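Local coordinates for Cgl0159-like domain-containing protein (PDB 3FOK) that is of unknown function but has the TIM-barrel architecture of the Cgl0159-like family, and may therefore be an enzyme, at residues 10-13 with 14-17. Residues are numbered along the deposited sequence; the frame is centred on the assembly and turned at random.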
ATOM      1  N   SER A  10      10.885  42.935 -11.209  1.00 24.57           N
ATOM      2  CA  SER A  10      11.095  41.885 -10.223  1.00 23.19           C
ATOM      3  C   SER A  10      10.494  40.577 -10.723  1.00 22.51           C
ATOM      4  O   SER A  10      11.028  39.501 -10.455  1.00 21.70           O
ATOM      5  CB  SER A  10      10.479  42.277  -8.883  1.00 22.41           C
ATOM      6  OG  SER A  10      11.299  43.221  -8.222  1.00 20.41           O
ATOM      7  N   PHE A  11       9.389  40.669 -11.461  1.00 21.40           N
ATOM      8  CA  PHE A  11       8.757  39.479 -12.010  1.00 20.07           C
ATOM      9  C   PHE A  11       9.624  38.873 -13.101  1.00 21.11           C
ATOM     10  O   PHE A  11       9.671  37.653 -13.259  1.00 21.44           O
ATOM     11  CB  PHE A  11       7.367  39.797 -12.562  1.00 16.46           C
ATOM     12  CG  PHE A  11       6.292  39.798 -11.514  1.00 15.19           C
ATOM     13  CD1 PHE A  11       6.255  38.799 -10.548  1.00 13.19           C
ATOM     14  CD2 PHE A  11       5.311  40.781 -11.496  1.00 15.39           C
ATOM     15  CE1 PHE A  11       5.260  38.775  -9.579  1.00 14.54           C
ATOM     16  CE2 PHE A  11       4.303  40.767 -10.527  1.00 15.37           C
ATOM     17  CZ  PHE A  11       4.281  39.758  -9.565  1.00 14.42           C
ATOM     18  N   GLU A  12      10.310  39.720 -13.858  1.00 21.50           N
ATOM     19  CA  GLU A  12      11.178  39.214 -14.908  1.00 23.71           C
ATOM     20  C   GLU A  12      12.303  38.425 -14.246  1.00 22.60           C
ATOM     21  O   GLU A  12      12.718  37.383 -14.743  1.00 23.45           O
ATOM     22  CB  GLU A  12      11.767  40.358 -15.741  1.00 26.42           C
ATOM     23  CG  GLU A  12      12.647  39.866 -16.874  1.00 30.10           C
ATOM     24  CD  GLU A  12      11.887  38.974 -17.842  1.00 35.02           C
ATOM     25  OE1 GLU A  12      12.530  38.160 -18.542  1.00 35.52           O
ATOM     26  OE2 GLU A  12      10.644  39.096 -17.914  1.00 36.15           O
ATOM     27  N   ALA A  13      12.783  38.928 -13.114  1.00 21.51           N
ATOM     28  CA  ALA A  13      13.853  38.273 -12.374  1.00 20.91           C
ATOM     29  C   ALA A  13      13.374  36.947 -11.781  1.00 21.01           C
ATOM     30  O   ALA A  13      14.106  35.958 -11.802  1.00 21.68           O
ATOM     31  CB  ALA A  13      14.359  39.192 -11.268  1.00 21.16           C
ATOM     32  N   LEU A  14      12.151  36.933 -11.249  1.00 20.00           N
ATOM     33  CA  LEU A  14      11.570  35.724 -10.659  1.00 18.61           C
ATOM     34  C   LEU A  14      11.439  34.628 -11.706  1.00 19.15           C
ATOM     35  O   LEU A  14      11.929  33.520 -11.514  1.00 20.97           O
ATOM     36  CB  LEU A  14      10.192  36.032 -10.057  1.00 17.10           C
ATOM     37  CG  LEU A  14       9.249  34.884  -9.655  1.00 15.41           C
ATOM     38  CD1 LEU A  14       9.885  33.988  -8.603  1.00 14.16           C
ATOM     39  CD2 LEU A  14       7.954  35.475  -9.118  1.00 14.10           C
ATOM     40  N   ARG A  15      10.768  34.940 -12.810  1.00 19.63           N
ATOM     41  CA  ARG A  15      10.598  33.974 -13.892  1.00 19.52           C
ATOM     42  C   ARG A  15      11.968  33.528 -14.358  1.00 19.62           C
ATOM     43  O   ARG A  15      12.245  32.338 -14.506  1.00 18.76           O
ATOM     44  CB  ARG A  15       9.878  34.600 -15.090  1.00 18.36           C
ATOM     45  CG  ARG A  15       8.388  34.805 -14.946  1.00 17.44           C
ATOM     46  CD  ARG A  15       7.786  35.114 -16.314  1.00 17.20           C
ATOM     47  NE  ARG A  15       8.287  36.364 -16.877  1.00 16.46           N
ATOM     48  CZ  ARG A  15       7.705  37.545 -16.706  1.00 17.06           C
ATOM     49  NH1 ARG A  15       6.596  37.642 -15.987  1.00 17.00           N
ATOM     50  NH2 ARG A  15       8.231  38.632 -17.253  1.00 16.65           N
ATOM     51  N   ARG A  16      12.819  34.516 -14.598  1.00 21.25           N
ATOM     52  CA  ARG A  16      14.167  34.280 -15.071  1.00 22.84           C
ATOM     53  C   ARG A  16      14.984  33.485 -14.063  1.00 23.03           C
ATOM     54  O   ARG A  16      15.918  32.782 -14.430  1.00 22.46           O
ATOM     55  CB  ARG A  16      14.837  35.618 -15.366  1.00 25.36           C
ATOM     56  CG  ARG A  16      16.139  35.514 -16.110  1.00 31.19           C
ATOM     57  CD  ARG A  16      16.583  36.876 -16.616  1.00 35.15           C
ATOM     58  NE  ARG A  16      15.683  37.410 -17.637  1.00 36.11           N
ATOM     59  CZ  ARG A  16      16.031  38.358 -18.502  1.00 37.46           C
ATOM     60  NH1 ARG A  16      17.257  38.872 -18.465  1.00 36.76           N
ATOM     61  NH2 ARG A  16      15.163  38.788 -19.410  1.00 36.59           N
HETATM   62  N   MSE A  17      14.623  33.579 -12.789  1.00 24.88           N
HETATM   63  CA  MSE A  17      15.356  32.847 -11.765  1.00 27.38           C
HETATM   64  C   MSE A  17      14.989  31.367 -11.812  1.00 25.59           C
HETATM   65  O   MSE A  17      15.865  30.508 -11.913  1.00 25.15           O
HETATM   66  CB  MSE A  17      15.056  33.399 -10.372  1.00 31.36           C
HETATM   67  CG  MSE A  17      15.976  32.830  -9.306  1.00 40.90           C
HETATM   68 SE   MSE A  17      15.421  33.191  -7.487  1.00 54.49          SE
HETATM   69  CE  MSE A  17      15.826  35.085  -7.407  1.00 48.85           C
TER
HETATM   70  O   HOH W   1      10.512  36.360 -19.205  1.00 19.46           O
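Glu12 holds two arginines of its own helix, one with each carboxylate oxygen. Glu12 OE2 takes NH2 of Arg15 at 2.5 Å, met nearly in line with its C-O bond. Glu12 OE1 takes NH2 of Arg16 at 2.8 Å from the anti side, tilted 28° out of the carboxylate plane; the longer approach of Arg16 NE to OE1 is weak. The carboxylate stands at 65° to the Arg15 guanidinium and perpendicular to that of Arg16, so neither pair is a flat, two-pronged bridge. Glu12 CG runs anti to the backbone N (chi1 -178°), and a bend at chi2 brings the carboxylate between the two arginines. A water donates to Glu12 OE1 and accepts from Arg15 NE at 3.2 Å, which closes a second link between these residues. The Arg15 guanidinium lies with one face over Phe11 O. Phe11 O also accepts the helical hydrogen bond of Arg15 N, at 3.0 Å. On the side facing the protein, Leu14 CD2 meets the ring edge of Phe11 at CD1, 4.0 Å away. Tyr70 touches both groups: its OH is hydrogen-bonded to Arg15 NH1, and its ring meets that of Phe11 edge-to-face. The salt-bridged residues, Phe11 and Leu14 lie on helix 8-20, at the periphery of the barrel. Leu14 and Met17 pack on helix 92-100, and Met17 also reaches helix 23-30. A second subunit packs against Leu14, Arg15 and Arg16, its Arg268 belonging to strand 267-272.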